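Local coordinates for BluB-like flavoprotein (Clostridium difficile 630, PDB 3EO8), which binds flavin mononucleotide and probably works as an oxidoreductase of the nitroreductase family, at residues V106-L119 against I129-L142. Residues are numbered along the deposited sequence; the frame is centred on the assembly and turned at random.
Sequences VFTKVYNPSGYYEL and IDKLFIRNPGMQSL. With FMN (flavin mononucleotide), chain K.
L132 and P113 meet in the flavin-binding nitroreductase fold, where the chain leaving strand 102-108 runs past two consecutive helices, 126-133 and 137-155. P113 sets its ring against three side chains: CG rests on L132 CB, CB on P137 CG, and CD lies 3.7 Å from F133 CZ. L132 pushes CD1 against the turn at G115, 3.5 Å from Y116 N. Beyond it, I129 CG2 touches Y116 CD2 at 3.5 Å, while L119 CB packs on I129 CG1. Along strand 102-108, L142 turns both methyls to T108, and M139, a selenomethionine bent along its chain, brings CE to 3.5 Å from T108 OG1, a hydroxyl hydrogen-bonded to N45 O.

Among the aromatic groups, the Y116 and F133 rings meet rim to rim with planes at 82°. Y116 swings its ring there with CG anti to the backbone N (chi1 -176°), and N112 OD1 reaches the F133 edge.

Polar links run through water. P137, Q140 and S141 line an FMN pocket completed by the second subunit, and at the start of their helix N136 OD1 caps M139 N. One water donates to N136 OD1 and to Y111 O, both at 2.7 Å, and accepts from G138 N at 2.8 Å.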
loop_
_atom_site.group_PDB
_atom_site.type_symbol
_atom_site.label_atom_id
_atom_site.label_comp_id
_atom_site.label_asym_id
_atom_site.label_seq_id
_atom_site.Cartn_x
_atom_site.Cartn_y
_atom_site.Cartn_z
ATOM N N VAL A 106 -6.177 -11.940 2.038
ATOM C CA VAL A 106 -6.614 -10.658 1.547
ATOM C C VAL A 106 -6.518 -10.702 0.043
ATOM O O VAL A 106 -5.406 -10.704 -0.533
ATOM C CB VAL A 106 -5.796 -9.492 2.106
ATOM C CG1 VAL A 106 -6.513 -8.247 1.773
ATOM C CG2 VAL A 106 -5.664 -9.613 3.653
ATOM N N PHE A 107 -7.691 -10.779 -0.586
ATOM C CA PHE A 107 -7.802 -10.756 -2.046
ATOM C C PHE A 107 -7.876 -9.313 -2.525
ATOM O O PHE A 107 -8.311 -8.428 -1.806
ATOM C CB PHE A 107 -9.037 -11.525 -2.535
ATOM C CG PHE A 107 -8.832 -13.015 -2.600
ATOM C CD1 PHE A 107 -8.794 -13.777 -1.440
ATOM C CD2 PHE A 107 -8.643 -13.648 -3.813
ATOM C CE1 PHE A 107 -8.608 -15.162 -1.497
ATOM C CE2 PHE A 107 -8.423 -15.010 -3.889
ATOM C CZ PHE A 107 -8.412 -15.785 -2.728
ATOM N N THR A 108 -7.450 -9.092 -3.756
ATOM C CA THR A 108 -7.398 -7.761 -4.326
ATOM C C THR A 108 -7.609 -7.913 -5.845
ATOM O O THR A 108 -7.766 -9.022 -6.351
ATOM C CB THR A 108 -6.064 -7.053 -3.967
ATOM O OG1 THR A 108 -6.120 -5.671 -4.347
ATOM C CG2 THR A 108 -4.852 -7.747 -4.640
ATOM N N LYS A 109 -7.706 -6.801 -6.543
ATOM C CA LYS A 109 -7.822 -6.781 -7.974
ATOM C C LYS A 109 -7.041 -5.599 -8.564
ATOM O O LYS A 109 -6.699 -4.634 -7.851
ATOM C CB LYS A 109 -9.291 -6.740 -8.391
ATOM C CG LYS A 109 -10.052 -5.472 -8.003
ATOM C CD LYS A 109 -11.451 -5.425 -8.617
ATOM C CE LYS A 109 -12.232 -4.245 -8.003
ATOM N NZ LYS A 109 -13.466 -3.832 -8.738
ATOM N N VAL A 110 -6.732 -5.685 -9.856
ATOM C CA VAL A 110 -5.929 -4.658 -10.504
ATOM C C VAL A 110 -6.699 -3.349 -10.575
ATOM O O VAL A 110 -7.905 -3.345 -10.806
ATOM C CB VAL A 110 -5.491 -5.083 -11.941
ATOM C CG1 VAL A 110 -4.867 -3.905 -12.676
ATOM C CG2 VAL A 110 -4.532 -6.235 -11.887
ATOM N N TYR A 111 -6.010 -2.247 -10.320
ATOM C CA TYR A 111 -6.544 -0.895 -10.495
ATOM C C TYR A 111 -5.735 -0.223 -11.591
ATOM O O TYR A 111 -4.532 -0.066 -11.457
ATOM C CB TYR A 111 -6.438 -0.100 -9.203
ATOM C CG TYR A 111 -6.750 1.354 -9.372
ATOM C CD1 TYR A 111 -8.002 1.763 -9.804
ATOM C CD2 TYR A 111 -5.807 2.333 -9.102
ATOM C CE1 TYR A 111 -8.291 3.103 -9.970
ATOM C CE2 TYR A 111 -6.103 3.653 -9.244
ATOM C CZ TYR A 111 -7.359 4.033 -9.696
ATOM O OH TYR A 111 -7.644 5.370 -9.866
ATOM N N ASN A 112 -6.397 0.126 -12.697
ATOM C CA ASN A 112 -5.749 0.851 -13.795
ATOM C C ASN A 112 -5.799 2.343 -13.433
ATOM O O ASN A 112 -6.881 2.933 -13.393
ATOM C CB ASN A 112 -6.462 0.567 -15.120
ATOM C CG ASN A 112 -6.231 -0.848 -15.621
ATOM O OD1 ASN A 112 -5.196 -1.486 -15.328
ATOM N ND2 ASN A 112 -7.198 -1.360 -16.366
ATOM N N PRO A 113 -4.642 2.944 -13.114
ATOM C CA PRO A 113 -4.616 4.277 -12.504
ATOM C C PRO A 113 -4.775 5.386 -13.537
ATOM O O PRO A 113 -4.844 5.103 -14.721
ATOM C CB PRO A 113 -3.220 4.329 -11.863
ATOM C CG PRO A 113 -2.375 3.470 -12.807
ATOM C CD PRO A 113 -3.286 2.390 -13.299
ATOM N N SER A 114 -4.812 6.641 -13.079
ATOM C CA SER A 114 -4.926 7.777 -13.980
ATOM C C SER A 114 -3.764 7.778 -14.922
ATOM O O SER A 114 -2.649 7.458 -14.530
ATOM C CB SER A 114 -4.930 9.076 -13.180
ATOM O OG SER A 114 -5.799 8.920 -12.064
ATOM N N GLY A 115 -4.020 8.128 -16.177
ATOM C CA GLY A 115 -3.029 8.061 -17.215
ATOM C C GLY A 115 -3.208 6.824 -18.071
ATOM O O GLY A 115 -2.904 6.831 -19.248
ATOM N N TYR A 116 -3.720 5.749 -17.487
ATOM C CA TYR A 116 -3.791 4.476 -18.200
ATOM C C TYR A 116 -4.682 4.522 -19.426
ATOM O O TYR A 116 -4.246 4.251 -20.560
ATOM C CB TYR A 116 -4.277 3.371 -17.251
ATOM C CG TYR A 116 -4.296 2.006 -17.884
ATOM C CD1 TYR A 116 -5.420 1.557 -18.571
ATOM C CD2 TYR A 116 -3.202 1.167 -17.830
ATOM C CE1 TYR A 116 -5.451 0.324 -19.177
ATOM C CE2 TYR A 116 -3.235 -0.101 -18.433
ATOM C CZ TYR A 116 -4.373 -0.497 -19.099
ATOM O OH TYR A 116 -4.459 -1.727 -19.705
ATOM N N TYR A 117 -5.947 4.844 -19.222
ATOM C CA TYR A 117 -6.861 4.864 -20.360
ATOM C C TYR A 117 -6.571 6.015 -21.336
ATOM O O TYR A 117 -6.779 5.903 -22.536
ATOM C CB TYR A 117 -8.302 4.862 -19.861
ATOM C CG TYR A 117 -8.632 3.565 -19.145
ATOM C CD1 TYR A 117 -8.731 2.370 -19.845
ATOM C CD2 TYR A 117 -8.834 3.534 -17.768
ATOM C CE1 TYR A 117 -9.026 1.168 -19.183
ATOM C CE2 TYR A 117 -9.119 2.339 -17.102
ATOM C CZ TYR A 117 -9.210 1.171 -17.821
ATOM O OH TYR A 117 -9.513 -0.006 -17.164
ATOM N N GLU A 118 -6.091 7.124 -20.799
ATOM C CA GLU A 118 -5.699 8.270 -21.607
ATOM C C GLU A 118 -4.536 7.902 -22.535
ATOM O O GLU A 118 -4.573 8.194 -23.719
ATOM C CB GLU A 118 -5.347 9.433 -20.692
ATOM C CG GLU A 118 -6.552 9.949 -19.854
ATOM C CD GLU A 118 -6.790 9.248 -18.519
ATOM O OE1 GLU A 118 -6.046 8.324 -18.152
ATOM O OE2 GLU A 118 -7.736 9.672 -17.799
ATOM N N LEU A 119 -3.517 7.225 -22.001
ATOM C CA LEU A 119 -2.380 6.810 -22.801
ATOM C C LEU A 119 -2.732 5.707 -23.789
ATOM O O LEU A 119 -2.262 5.736 -24.919
ATOM C CB LEU A 119 -1.214 6.393 -21.909
ATOM C CG LEU A 119 -0.507 7.552 -21.203
ATOM C CD1 LEU A 119 0.462 7.008 -20.179
ATOM C CD2 LEU A 119 0.210 8.439 -22.206
ATOM N N ILE A 129 3.195 3.198 -20.561
ATOM C CA ILE A 129 2.064 2.887 -19.694
ATOM C C ILE A 129 2.526 2.054 -18.480
ATOM O O ILE A 129 2.038 2.225 -17.335
ATOM C CB ILE A 129 0.933 2.168 -20.465
ATOM C CG1 ILE A 129 0.431 3.052 -21.624
ATOM C CG2 ILE A 129 -0.234 1.859 -19.516
ATOM C CD1 ILE A 129 -0.534 2.344 -22.570
ATOM N N ASP A 130 3.474 1.153 -18.713
ATOM C CA ASP A 130 4.003 0.315 -17.635
ATOM C C ASP A 130 4.555 1.135 -16.469
ATOM O O ASP A 130 4.488 0.702 -15.308
ATOM C CB ASP A 130 5.114 -0.598 -18.144
ATOM C CG ASP A 130 4.592 -1.763 -18.954
ATOM O OD1 ASP A 130 3.369 -2.060 -18.906
ATOM O OD2 ASP A 130 5.431 -2.371 -19.668
ATOM N N LYS A 131 5.098 2.313 -16.776
ATOM C CA LYS A 131 5.677 3.180 -15.743
ATOM C C LYS A 131 4.670 3.610 -14.683
ATOM O O LYS A 131 5.056 3.834 -13.535
ATOM C CB LYS A 131 6.319 4.408 -16.361
ATOM C CG LYS A 131 7.487 4.040 -17.307
ATOM C CD LYS A 131 8.171 5.243 -17.913
ATOM C CE LYS A 131 9.283 4.793 -18.856
ATOM N NZ LYS A 131 9.906 5.963 -19.558
ATOM N N LEU A 132 3.382 3.696 -15.028
ATOM C CA LEU A 132 2.366 3.997 -14.000
ATOM C C LEU A 132 2.340 2.930 -12.914
ATOM O O LEU A 132 2.001 3.214 -11.757
ATOM C CB LEU A 132 0.964 4.166 -14.625
ATOM C CG LEU A 132 0.873 5.239 -15.736
ATOM C CD1 LEU A 132 -0.433 5.153 -16.518
ATOM C CD2 LEU A 132 1.096 6.635 -15.115
ATOM N N PHE A 133 2.687 1.690 -13.282
ATOM C CA PHE A 133 2.538 0.580 -12.368
ATOM C C PHE A 133 3.741 0.323 -11.458
ATOM O O PHE A 133 3.601 -0.419 -10.477
ATOM C CB PHE A 133 2.169 -0.685 -13.125
ATOM C CG PHE A 133 0.790 -0.655 -13.707
ATOM C CD1 PHE A 133 -0.300 -0.992 -12.936
ATOM C CD2 PHE A 133 0.587 -0.333 -15.051
ATOM C CE1 PHE A 133 -1.570 -0.973 -13.453
ATOM C CE2 PHE A 133 -0.697 -0.315 -15.583
ATOM C CZ PHE A 133 -1.774 -0.636 -14.765
ATOM N N ILE A 134 4.892 0.949 -11.729
ATOM C CA ILE A 134 6.041 0.821 -10.812
ATOM C C ILE A 134 5.711 1.396 -9.416
ATOM O O ILE A 134 6.379 1.079 -8.446
ATOM C CB ILE A 134 7.365 1.417 -11.380
ATOM C CG1 ILE A 134 7.339 2.943 -11.453
ATOM C CG2 ILE A 134 7.708 0.814 -12.714
ATOM C CD1 ILE A 134 8.753 3.531 -11.750
ATOM N N ARG A 135 4.709 2.272 -9.343
ATOM C CA ARG A 135 4.221 2.783 -8.068
ATOM C C ARG A 135 2.793 2.313 -7.818
ATOM O O ARG A 135 2.116 2.852 -6.955
ATOM C CB ARG A 135 4.329 4.312 -8.023
ATOM C CG ARG A 135 3.542 5.038 -9.051
ATOM C CD ARG A 135 4.324 5.305 -10.326
ATOM N NE ARG A 135 5.442 6.200 -10.081
ATOM C CZ ARG A 135 6.325 6.584 -10.995
ATOM N NH1 ARG A 135 6.216 6.197 -12.264
ATOM N NH2 ARG A 135 7.306 7.423 -10.665
ATOM N N ASN A 136 2.408 1.232 -8.499
ATOM C CA ASN A 136 1.095 0.578 -8.345
ATOM C C ASN A 136 0.125 1.202 -7.316
ATOM O O ASN A 136 0.054 0.767 -6.161
ATOM C CB ASN A 136 1.295 -0.913 -8.035
ATOM C CG ASN A 136 0.170 -1.752 -8.528
ATOM O OD1 ASN A 136 -1.000 -1.440 -8.280
ATOM N ND2 ASN A 136 0.493 -2.788 -9.287
ATOM N N PRO A 137 -0.624 2.249 -7.734
ATOM C CA PRO A 137 -1.628 2.859 -6.850
ATOM C C PRO A 137 -2.673 1.873 -6.286
ATOM O O PRO A 137 -3.105 2.004 -5.133
ATOM C CB PRO A 137 -2.201 3.989 -7.717
ATOM C CG PRO A 137 -1.043 4.360 -8.640
ATOM C CD PRO A 137 -0.500 2.988 -9.005
ATOM N N GLY A 138 -3.027 0.832 -7.043
ATOM C CA GLY A 138 -3.913 -0.215 -6.503
ATOM C C GLY A 138 -3.366 -0.893 -5.259
ATOM O O GLY A 138 -4.101 -1.224 -4.320
HETATM N N MSE A 139 -2.071 -1.116 -5.257
HETATM C CA MSE A 139 -1.433 -1.780 -4.166
HETATM C C MSE A 139 -1.098 -0.833 -3.051
HETATM O O MSE A 139 -1.098 -1.241 -1.874
HETATM C CB MSE A 139 -0.242 -2.592 -4.634
HETATM C CG MSE A 139 -0.672 -3.691 -5.577
HETATM SE SE MSE A 139 -2.060 -4.906 -4.875
HETATM C CE MSE A 139 -3.333 -4.657 -6.294
ATOM N N GLN A 140 -0.879 0.444 -3.382
ATOM C CA GLN A 140 -0.839 1.430 -2.331
ATOM C C GLN A 140 -2.168 1.438 -1.581
ATOM O O GLN A 140 -2.210 1.524 -0.352
ATOM C CB GLN A 140 -0.560 2.819 -2.888
ATOM C CG GLN A 140 0.802 3.039 -3.495
ATOM C CD GLN A 140 1.060 4.502 -3.787
ATOM O OE1 GLN A 140 0.769 5.345 -2.977
ATOM N NE2 GLN A 140 1.609 4.797 -4.954
ATOM N N SER A 141 -3.272 1.365 -2.330
ATOM C CA SER A 141 -4.614 1.332 -1.750
ATOM C C SER A 141 -4.782 0.102 -0.857
ATOM O O SER A 141 -5.280 0.199 0.281
ATOM C CB SER A 141 -5.689 1.327 -2.844
ATOM O OG SER A 141 -5.575 2.465 -3.719
ATOM N N LEU A 142 -4.388 -1.062 -1.357
ATOM C CA LEU A 142 -4.481 -2.290 -0.544
ATOM C C LEU A 142 -3.704 -2.173 0.771
ATOM O O LEU A 142 -4.201 -2.541 1.862
ATOM C CB LEU A 142 -3.978 -3.497 -1.340
ATOM C CG LEU A 142 -4.177 -4.844 -0.643
ATOM C CD1 LEU A 142 -5.693 -5.118 -0.452
ATOM C CD2 LEU A 142 -3.533 -5.981 -1.418
HETATM N N1 FMN K . -7.838 11.694 -4.904
HETATM C C2 FMN K . -7.711 12.706 -5.825
HETATM O O2 FMN K . -8.506 13.653 -5.809
HETATM N N3 FMN K . -6.705 12.669 -6.772
HETATM C C4 FMN K . -5.814 11.615 -6.827
HETATM O O4 FMN K . -4.862 11.681 -7.608
HETATM C C4A FMN K . -5.947 10.566 -5.924
HETATM N N5 FMN K . -5.097 9.475 -5.921
HETATM C C5A FMN K . -5.204 8.471 -4.992
HETATM C C6 FMN K . -4.290 7.408 -4.963
HETATM C C7 FMN K . -4.421 6.383 -4.031
HETATM C C7M FMN K . -3.259 5.435 -3.882
HETATM C C8 FMN K . -5.397 6.464 -3.046
HETATM C C8M FMN K . -5.296 5.615 -1.783
HETATM C C9 FMN K . -6.308 7.534 -3.065
HETATM C C9A FMN K . -6.203 8.550 -4.005
HETATM N N10 FMN K . -7.099 9.593 -4.047
HETATM C C10 FMN K . -6.952 10.628 -4.952
HETATM C "C1'" FMN K . -8.264 9.661 -3.098
HETATM C "C2'" FMN K . -9.478 8.810 -3.501
HETATM O "O2'" FMN K . -10.201 9.411 -4.611
HETATM C "C3'" FMN K . -10.420 8.638 -2.287
HETATM O "O3'" FMN K . -9.753 7.953 -1.244
HETATM C "C4'" FMN K . -11.706 7.857 -2.609
HETATM O "O4'" FMN K . -12.499 8.478 -3.587
HETATM C "C5'" FMN K . -12.593 7.748 -1.378
HETATM O "O5'" FMN K . -12.923 9.011 -0.859
HETATM P P FMN K . -12.518 9.346 0.675
HETATM O O1P FMN K . -12.969 10.752 0.996
HETATM O O2P FMN K . -11.016 9.191 0.755
HETATM O O3P FMN K . -13.208 8.381 1.598
HETATM O O HOH W 1 -2.412 0.384 -9.772
HETATM O O HOH W 2 -3.240 -2.686 -9.323
#